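Local coordinates for cytochrome c (Pseudomonas aeruginosa, PDB 6RTE), which catalyses the dehydrogenation of dihydro-heme d1 during heme d1 biosynthesis, with a heme c domain attached to an eight-bladed beta-propeller, at residues W201-D206 with L210-E215; W233-N238 with F282-K287; N243-D248 with L252-V257. All coordinates share one frame; numbering follows the deposited sequence. Where two conformers were deposited one is given.

Interaction 1 (W201-D206 with L210-E215); sequences WVTLYD and LKVVAE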
loop_
_atom_site.group_PDB
_atom_site.type_symbol
_atom_site.label_atom_id
_atom_site.label_comp_id
_atom_site.label_asym_id
_atom_site.label_seq_id
_atom_site.Cartn_x
_atom_site.Cartn_y
_atom_site.Cartn_z
ATOM N N TRP A 201 12.482 3.809 0.570
ATOM C CA TRP A 201 12.510 5.209 0.968
ATOM C C TRP A 201 11.206 5.602 1.652
ATOM O O TRP A 201 10.115 5.235 1.205
ATOM C CB TRP A 201 12.760 6.110 -0.235
ATOM C CG TRP A 201 14.168 6.034 -0.715
ATOM C CD1 TRP A 201 14.657 5.219 -1.706
ATOM C CD2 TRP A 201 15.284 6.773 -0.219
ATOM N NE1 TRP A 201 16.009 5.417 -1.854
ATOM C CE2 TRP A 201 16.420 6.360 -0.955
ATOM C CE3 TRP A 201 15.443 7.738 0.772
ATOM C CZ2 TRP A 201 17.682 6.890 -0.730
ATOM C CZ3 TRP A 201 16.700 8.259 0.996
ATOM C CH2 TRP A 201 17.800 7.839 0.247
ATOM N N VAL A 202 11.330 6.340 2.747
ATOM C CA VAL A 202 10.182 6.875 3.473
ATOM C C VAL A 202 10.231 8.393 3.355
ATOM O O VAL A 202 11.289 9.000 3.581
ATOM C CB VAL A 202 10.187 6.444 4.948
ATOM C CG1 VAL A 202 8.972 7.018 5.671
ATOM C CG2 VAL A 202 10.222 4.925 5.070
ATOM N N THR A 203 9.089 9.001 3.020
ATOM C CA THR A 203 8.979 10.439 2.811
ATOM C C THR A 203 7.928 11.006 3.761
ATOM O O THR A 203 6.818 10.475 3.856
ATOM C CB THR A 203 8.599 10.766 1.352
ATOM O OG1 THR A 203 9.548 10.169 0.454
ATOM C CG2 THR A 203 8.558 12.284 1.098
ATOM N N LEU A 204 8.286 12.078 4.467
ATOM C CA LEU A 204 7.365 12.827 5.317
ATOM C C LEU A 204 7.034 14.143 4.631
ATOM O O LEU A 204 7.935 14.918 4.299
ATOM C CB LEU A 204 7.981 13.073 6.694
ATOM C CG LEU A 204 7.225 14.003 7.652
ATOM C CD1 LEU A 204 5.779 13.565 7.842
ATOM C CD2 LEU A 204 7.971 14.061 8.985
ATOM N N TYR A 205 5.738 14.403 4.434
ATOM C CA TYR A 205 5.259 15.576 3.716
ATOM C C TYR A 205 4.305 16.352 4.607
ATOM O O TYR A 205 3.388 15.771 5.192
ATOM C CB TYR A 205 4.557 15.159 2.420
ATOM C CG TYR A 205 4.191 16.296 1.500
ATOM C CD1 TYR A 205 5.116 16.809 0.605
ATOM C CD2 TYR A 205 2.912 16.834 1.504
ATOM C CE1 TYR A 205 4.784 17.840 -0.259
ATOM C CE2 TYR A 205 2.572 17.874 0.641
ATOM C CZ TYR A 205 3.515 18.363 -0.232
ATOM O OH TYR A 205 3.197 19.372 -1.084
ATOM N N ASP A 206 4.517 17.662 4.697
ATOM C CA ASP A 206 3.702 18.556 5.510
ATOM C C ASP A 206 2.629 19.171 4.621
ATOM O O ASP A 206 2.922 20.035 3.791
ATOM C CB ASP A 206 4.574 19.635 6.143
ATOM C CG ASP A 206 3.768 20.641 6.961
ATOM O OD1 ASP A 206 2.540 20.466 7.118
ATOM O OD2 ASP A 206 4.383 21.613 7.437
ATOM N N LEU A 210 2.907 22.367 2.302
ATOM C CA LEU A 210 3.144 21.783 0.987
ATOM C C LEU A 210 4.641 21.611 0.736
ATOM O O LEU A 210 5.190 22.046 -0.277
ATOM C CB LEU A 210 2.474 22.620 -0.108
ATOM C CG LEU A 210 0.959 22.798 0.111
ATOM C CD1 LEU A 210 0.357 23.769 -0.902
ATOM C CD2 LEU A 210 0.221 21.454 0.061
ATOM N N LYS A 211 5.304 20.949 1.682
ATOM C CA LYS A 211 6.750 20.769 1.630
ATOM C C LYS A 211 7.141 19.390 2.121
ATOM O O LYS A 211 6.530 18.855 3.055
ATOM C CB LYS A 211 7.464 21.826 2.488
ATOM C CG LYS A 211 7.527 23.207 1.839
ATOM C CD LYS A 211 8.077 24.232 2.807
ATOM C CE LYS A 211 8.131 25.614 2.163
ATOM N NZ LYS A 211 8.933 25.569 0.914
ATOM N N VAL A 212 8.162 18.810 1.481
ATOM C CA VAL A 212 8.822 17.638 2.023
ATOM C C VAL A 212 9.576 18.044 3.282
ATOM O O VAL A 212 10.393 18.971 3.260
ATOM C CB VAL A 212 9.775 17.018 0.983
ATOM C CG1 VAL A 212 10.534 15.861 1.582
ATOM C CG2 VAL A 212 9.013 16.570 -0.265
ATOM N N VAL A 213 9.304 17.347 4.380
ATOM C CA VAL A 213 9.956 17.616 5.664
ATOM C C VAL A 213 11.245 16.812 5.796
ATOM O O VAL A 213 12.301 17.350 6.152
ATOM C CB VAL A 213 8.983 17.280 6.816
ATOM C CG1 VAL A 213 9.709 17.287 8.168
ATOM C CG2 VAL A 213 7.799 18.248 6.814
ATOM N N ALA A 214 11.161 15.514 5.534
ATOM C CA ALA A 214 12.302 14.633 5.704
ATOM C C ALA A 214 12.115 13.400 4.833
ATOM O O ALA A 214 10.998 13.068 4.420
ATOM C CB ALA A 214 12.473 14.225 7.174
ATOM N N GLU A 215 13.231 12.719 4.574
ATOM C CA GLU A 215 13.218 11.419 3.933
ATOM C C GLU A 215 14.334 10.573 4.530
ATOM O O GLU A 215 15.372 11.088 4.958
ATOM C CB GLU A 215 13.419 11.500 2.414
ATOM C CG GLU A 215 12.395 12.366 1.681
ATOM C CD GLU A 215 12.521 12.216 0.171
ATOM O OE1 GLU A 215 13.395 12.893 -0.418
ATOM O OE2 GLU A 215 11.770 11.394 -0.412
HETATM O O HOH W 1 5.030 20.388 -2.795
#

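Interaction 2 (W233-N238 with F282-K287); sequences WVLVGN and FVVALK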
loop_
_atom_site.group_PDB
_atom_site.type_symbol
_atom_site.label_atom_id
_atom_site.label_comp_id
_atom_site.label_asym_id
_atom_site.label_seq_id
_atom_site.Cartn_x
_atom_site.Cartn_y
_atom_site.Cartn_z
ATOM N N TRP A 233 5.341 7.596 16.267
ATOM C CA TRP A 233 6.190 6.569 15.680
ATOM C C TRP A 233 5.748 6.191 14.277
ATOM O O TRP A 233 4.555 6.081 13.997
ATOM C CB TRP A 233 6.184 5.289 16.544
ATOM C CG TRP A 233 6.335 5.537 18.022
ATOM C CD1 TRP A 233 5.401 5.321 18.988
ATOM C CD2 TRP A 233 7.485 6.055 18.681
ATOM N NE1 TRP A 233 5.905 5.672 20.216
ATOM C CE2 TRP A 233 7.183 6.128 20.051
ATOM C CE3 TRP A 233 8.747 6.465 18.245
ATOM C CZ2 TRP A 233 8.088 6.608 20.989
ATOM C CZ3 TRP A 233 9.643 6.936 19.171
ATOM C CH2 TRP A 233 9.314 7.008 20.529
ATOM N N VAL A 234 6.734 5.963 13.406
ATOM C CA VAL A 234 6.545 5.281 12.134
ATOM C C VAL A 234 7.215 3.911 12.230
ATOM O O VAL A 234 8.404 3.813 12.575
ATOM C CB VAL A 234 7.139 6.085 10.962
ATOM C CG1 VAL A 234 7.005 5.319 9.661
ATOM C CG2 VAL A 234 6.474 7.454 10.857
ATOM N N LEU A 235 6.472 2.867 11.907
ATOM C CA LEU A 235 7.009 1.507 11.851
ATOM C C LEU A 235 6.987 1.045 10.399
ATOM O O LEU A 235 5.926 1.039 9.763
ATOM C CB LEU A 235 6.219 0.549 12.745
ATOM C CG LEU A 235 6.859 -0.843 12.879
ATOM C CD1 LEU A 235 8.158 -0.740 13.648
ATOM C CD2 LEU A 235 5.894 -1.846 13.537
ATOM N N VAL A 236 8.154 0.658 9.883
ATOM C CA VAL A 236 8.318 0.263 8.486
ATOM C C VAL A 236 8.534 -1.245 8.426
ATOM O O VAL A 236 9.411 -1.778 9.122
ATOM C CB VAL A 236 9.510 0.984 7.819
ATOM C CG1 VAL A 236 9.569 0.646 6.346
ATOM C CG2 VAL A 236 9.440 2.488 8.026
ATOM N N GLY A 237 7.745 -1.916 7.591
ATOM C CA GLY A 237 7.862 -3.351 7.395
ATOM C C GLY A 237 8.611 -3.671 6.120
ATOM O O GLY A 237 8.141 -3.367 5.020
ATOM N N ASN A 238 9.772 -4.318 6.272
ATOM C CA ASN A 238 10.675 -4.578 5.162
ATOM C C ASN A 238 10.672 -6.053 4.772
ATOM O O ASN A 238 10.606 -6.945 5.632
ATOM C CB ASN A 238 12.108 -4.158 5.510
ATOM C CG ASN A 238 12.304 -2.654 5.524
ATOM O OD1 ASN A 238 11.647 -1.920 4.788
ATOM N ND2 ASN A 238 13.225 -2.184 6.362
ATOM N N PHE A 282 1.204 -1.521 17.392
ATOM C CA PHE A 282 1.383 -2.002 16.034
ATOM C C PHE A 282 1.158 -3.512 16.009
ATOM O O PHE A 282 1.511 -4.222 16.960
ATOM C CB PHE A 282 2.785 -1.684 15.513
ATOM C CG PHE A 282 3.042 -0.217 15.280
ATOM C CD1 PHE A 282 2.345 0.480 14.306
ATOM C CD2 PHE A 282 4.017 0.450 16.003
ATOM C CE1 PHE A 282 2.606 1.822 14.069
ATOM C CE2 PHE A 282 4.286 1.799 15.769
ATOM C CZ PHE A 282 3.577 2.479 14.802
ATOM N N VAL A 283 0.579 -3.998 14.909
ATOM C CA VAL A 283 0.406 -5.425 14.663
ATOM C C VAL A 283 1.166 -5.755 13.381
ATOM O O VAL A 283 1.039 -5.035 12.383
ATOM C CB VAL A 283 -1.078 -5.809 14.542
ATOM C CG1 VAL A 283 -1.216 -7.272 14.170
ATOM C CG2 VAL A 283 -1.846 -5.509 15.846
ATOM N N VAL A 284 1.961 -6.825 13.417
ATOM C CA VAL A 284 2.896 -7.151 12.350
ATOM C C VAL A 284 2.602 -8.553 11.828
ATOM O O VAL A 284 2.552 -9.519 12.606
ATOM C CB VAL A 284 4.359 -7.049 12.833
ATOM C CG1 VAL A 284 5.332 -7.384 11.701
ATOM C CG2 VAL A 284 4.631 -5.648 13.394
ATOM N N ALA A 285 2.435 -8.661 10.511
ATOM C CA ALA A 285 2.293 -9.937 9.822
ATOM C C ALA A 285 3.652 -10.381 9.300
ATOM O O ALA A 285 4.328 -9.614 8.606
ATOM C CB ALA A 285 1.311 -9.826 8.662
ATOM N N LEU A 286 4.046 -11.604 9.641
ATOM C CA LEU A 286 5.339 -12.162 9.247
ATOM C C LEU A 286 5.172 -13.215 8.156
ATOM O O LEU A 286 4.371 -14.146 8.281
ATOM C CB LEU A 286 6.056 -12.775 10.454
ATOM C CG LEU A 286 6.430 -11.748 11.515
ATOM C CD1 LEU A 286 7.005 -12.432 12.740
ATOM C CD2 LEU A 286 7.426 -10.699 10.962
ATOM N N LYS A 287 5.983 -13.086 7.106
ATOM C CA LYS A 287 5.816 -13.893 5.903
ATOM C C LYS A 287 6.229 -15.345 6.116
ATOM O O LYS A 287 5.578 -16.260 5.596
ATOM C CB LYS A 287 6.646 -13.260 4.777
ATOM C CG LYS A 287 6.324 -13.705 3.393
ATOM C CD LYS A 287 4.948 -13.249 2.984
ATOM C CE LYS A 287 4.619 -13.782 1.609
ATOM N NZ LYS A 287 3.155 -13.916 1.434
#

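Interaction 3 (N243-D248 with L252-V257); sequences NLVLLD and LSLVQV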
loop_
_atom_site.group_PDB
_atom_site.type_symbol
_atom_site.label_atom_id
_atom_site.label_comp_id
_atom_site.label_asym_id
_atom_site.label_seq_id
_atom_site.Cartn_x
_atom_site.Cartn_y
_atom_site.Cartn_z
ATOM N N ASN A 243 13.152 -7.168 8.464
ATOM C CA ASN A 243 13.165 -6.444 9.731
ATOM C C ASN A 243 12.021 -5.443 9.771
ATOM O O ASN A 243 11.290 -5.254 8.796
ATOM C CB ASN A 243 14.515 -5.753 9.964
ATOM C CG ASN A 243 14.818 -4.638 8.954
ATOM O OD1 ASN A 243 13.930 -4.112 8.279
ATOM N ND2 ASN A 243 16.101 -4.272 8.858
ATOM N N LEU A 244 11.835 -4.878 10.957
ATOM C CA LEU A 244 11.035 -3.684 11.176
ATOM C C LEU A 244 11.983 -2.538 11.476
ATOM O O LEU A 244 12.989 -2.715 12.176
ATOM C CB LEU A 244 10.066 -3.859 12.352
ATOM C CG LEU A 244 9.028 -4.984 12.234
ATOM C CD1 LEU A 244 8.528 -5.361 13.622
ATOM C CD2 LEU A 244 7.870 -4.556 11.344
ATOM N N VAL A 245 11.670 -1.352 10.961
ATOM C CA VAL A 245 12.460 -0.162 11.258
ATOM C C VAL A 245 11.533 0.855 11.917
ATOM O O VAL A 245 10.501 1.233 11.348
ATOM C CB VAL A 245 13.137 0.401 10.001
ATOM C CG1 VAL A 245 13.783 1.735 10.271
ATOM C CG2 VAL A 245 14.194 -0.605 9.475
ATOM N N LEU A 246 11.893 1.259 13.132
ATOM C CA LEU A 246 11.133 2.201 13.934
ATOM C C LEU A 246 11.761 3.587 13.790
ATOM O O LEU A 246 12.952 3.765 14.071
ATOM C CB LEU A 246 11.126 1.770 15.397
ATOM C CG LEU A 246 10.372 2.675 16.380
ATOM C CD1 LEU A 246 8.896 2.717 16.028
ATOM C CD2 LEU A 246 10.570 2.196 17.805
ATOM N N LEU A 247 10.956 4.555 13.365
ATOM C CA LEU A 247 11.398 5.917 13.121
ATOM C C LEU A 247 10.595 6.878 14.004
ATOM O O LEU A 247 9.452 6.595 14.371
ATOM C CB LEU A 247 11.215 6.308 11.647
ATOM C CG LEU A 247 11.814 5.407 10.564
ATOM C CD1 LEU A 247 11.326 5.826 9.163
ATOM C CD2 LEU A 247 13.332 5.440 10.612
ATOM N N ASP A 248 11.218 8.005 14.346
ATOM C CA ASP A 248 10.515 9.121 14.963
ATOM C C ASP A 248 9.672 9.816 13.890
ATOM O O ASP A 248 10.197 10.254 12.858
ATOM C CB ASP A 248 11.517 10.083 15.599
ATOM C CG ASP A 248 10.853 11.196 16.416
ATOM O OD1 ASP A 248 9.849 11.780 15.947
ATOM O OD2 ASP A 248 11.341 11.492 17.529
ATOM N N LEU A 252 11.709 11.512 10.875
ATOM C CA LEU A 252 12.138 10.239 10.277
ATOM C C LEU A 252 13.536 9.814 10.729
ATOM O O LEU A 252 14.219 9.065 10.020
ATOM C CB LEU A 252 12.061 10.291 8.741
ATOM C CG LEU A 252 10.654 10.547 8.193
ATOM C CD1 LEU A 252 10.666 10.464 6.648
ATOM C CD2 LEU A 252 9.638 9.588 8.776
ATOM N N SER A 253 13.955 10.249 11.919
ATOM C CA SER A 253 15.210 9.783 12.490
ATOM C C SER A 253 15.053 8.341 12.979
ATOM O O SER A 253 13.950 7.883 13.317
ATOM C CB SER A 253 15.670 10.709 13.629
ATOM O OG SER A 253 14.739 10.732 14.710
ATOM N N LEU A 254 16.159 7.606 12.973
ATOM C CA LEU A 254 16.115 6.194 13.351
ATOM C C LEU A 254 16.010 6.038 14.865
ATOM O O LEU A 254 16.814 6.596 15.622
ATOM C CB LEU A 254 17.361 5.466 12.859
ATOM C CG LEU A 254 17.428 3.992 13.285
ATOM C CD1 LEU A 254 16.232 3.212 12.781
ATOM C CD2 LEU A 254 18.732 3.361 12.791
ATOM N N VAL A 255 15.032 5.260 15.309
ATOM C CA VAL A 255 14.936 4.859 16.696
ATOM C C VAL A 255 15.550 3.474 16.924
ATOM O O VAL A 255 16.389 3.300 17.804
ATOM C CB VAL A 255 13.466 4.915 17.167
ATOM C CG1 VAL A 255 13.361 4.537 18.639
ATOM C CG2 VAL A 255 12.895 6.321 16.923
ATOM N N GLN A 256 15.142 2.472 16.150
ATOM C CA GLN A 256 15.678 1.131 16.376
ATOM C C GLN A 256 15.334 0.216 15.207
ATOM O O GLN A 256 14.227 0.274 14.665
ATOM C CB GLN A 256 15.135 0.546 17.692
ATOM C CG GLN A 256 16.008 -0.544 18.309
ATOM C CD GLN A 256 15.574 -0.914 19.724
ATOM O OE1 GLN A 256 15.288 -0.044 20.552
ATOM N NE2 GLN A 256 15.533 -2.212 20.006
ATOM N N VAL A 257 16.297 -0.626 14.839
ATOM C CA VAL A 257 16.116 -1.675 13.834
ATOM C C VAL A 257 15.743 -2.950 14.583
ATOM O O VAL A 257 16.492 -3.400 15.463
ATOM C CB VAL A 257 17.395 -1.889 13.008
ATOM C CG1 VAL A 257 17.226 -3.059 12.035
ATOM C CG2 VAL A 257 17.778 -0.617 12.263
#

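Interaction 1 (W201-D206 with L210-E215)
Tyr-205 lies across the backbone of Leu-210 and Lys-211 in the antiparallel hairpin that forms the two outer strands of one beta-propeller blade. Main-chain hydrogen bonds set the register. Leu-204 pairs through its N with Ala-214 O (2.9 Å) and through its O with Val-213 N (2.8 Å), so two successive residues face it, a classic beta bulge. A G1 bulge follows at the turn, where Leu-210 and Lys-211 both face Asp-206. There Asp-206 N binds Lys-211 O firmly, whereas the bonds from Leu-210 N and Lys-211 N to Asp-206 O are weak.

Among the side-chain polar contacts, Thr-203 and Glu-215 run alongside each other on one face of the sheet. Thr-203 OG1 donates to Glu-215 OE2 over 2.7 Å, meeting the lone pair that points away from the other carboxylate oxygen; a salt bridge from Arg-177 reaches the same oxygen. The carboxylate of Asp-206 makes a salt bridge to Arg-191 through OD2, which Asn-209 ND2 also binds, while OD1 takes the backbone N of Tyr-208.

Apolar contacts lie on the opposite face. Leu-204 CD2 meets Val-213 CG1 at 3.8 Å, while the other branch, Val-213 CG2, touches Asp-206 CB.

The Tyr-205 ring makes contacts of its own. With CG anti to the backbone N (chi1 -172°), it extends over the partner strand toward the turn, Lys-211 O lying over one face, and Phe-174 stacks with it. A water in the ring plane at its edge hydrogen-bonds to Tyr-205 OH at 2.7 Å and donates to Leu-210 O.

Interaction 2 (W233-N238 with F282-K287)
The Phe-282 ring carries Leu-235 CB over the centre of one face and has Trp-233 O at its edge, in the ring plane, in a seam between two successive blades of the beta-propeller. The methylene makes a CH-pi contact, 3.8 Å from the centroid and 9° off the ring normal. The carbonyl oxygen of Trp-233 approaches CZ, the far end of the ring, at 3.8 Å, while Trp-233 CB rests near CE2.

The two segments belong to the second strands of their sheets, and 233-238 and 282-286 run nearly parallel, at 4°. With their axes 9.3 Å apart they meet through side chains. Leu-235 and Phe-282 overlap head to tail, each side chain reaching toward the other's strand. Phe-282 CG sits anti to its carbonyl carbon (chi1 -69°), which turns the ring back toward Trp-233 and under Leu-235.

All four touching residues are buried, and neighbouring residues extend the apolar layer: Leu-235 also packs on Val-273 and Leu-244, Val-284 on Val-270 and Leu-244, and Tyr-297 meets the Phe-282 ring with the planes inclined. At the other end of the leucine, CD2 touches both Phe-282 CB, 3.7 Å away, and Val-284 CG2.

Interaction 3 (N243-D248 with L252-V257)
Leu-246 and Val-255 meet at the middle of an antiparallel hairpin, the outer two strands of a beta-propeller blade. Leu-246 O accepts two N-H groups, from Val-255 at 2.8 Å and from Gln-256 at 3.3 Å, because both residues face it in a classic beta bulge. Leu-246 N returns a bond to Gln-256 O. Near the turn Asp-248 N binds Ser-253 O at 2.9 Å, in the carbonyl plane, and Leu-252 N binds Asp-248 O.

Side chains follow this register. Leu-246 CD2 touches Val-255 CG1 at 3.7 Å, and Val-255 CG2 lies against Asp-248 N. On the other face the side chains of Val-245 and Leu-254 meet nearly perpendicular to each other, CG1 against CD1, while Leu-247 CD1 reaches Leu-252 CD2. Asn-243, whose CG is placed between its backbone N and carbonyl carbon (chi1 65°), brings ND2 to 3.6 Å from Val-257 CG1, and its OD1 accepts from Asn-238 ND2 in the next strand.

A second shell surrounds these groups. Helix 120-126 covers the face of Val-245 and Val-257 through Ile-123, and Trp-233 and Pro-302 pack on Leu-246. At the turn Ser-253 OG binds Asp-251, and Arg-250 N holds Asp-248 OD1; a butanediol, probably from the crystallisation liquor, bonds to OD2. Leu-252 O, buried here without a hydrogen-bond partner in the model, lies 3.8 Å from Leu-247 CD2.

The three interactions run across three successive propeller blades: interaction 1 is the outer hairpin of the first, interaction 3 that of the second, and interaction 2 joins the second to the third. Strands 233-238 and 243-248 are neighbours in one sheet, linked by Val-234 O to Leu-247 N and by Asn-238 ND2 to Asn-243 OD1, both 2.8 Å; the centres of interactions 2 and 3 are about 11 Å apart. Leu-252 of interaction 3 bridges to interaction 1, its CD1 3.4 Å from Ala-214 O. Between interactions 1 and 2, Val-202 CG2 touches Val-236 CG2 at 3.9 Å. None of the six segments is known to contribute residues to the heme c pocket.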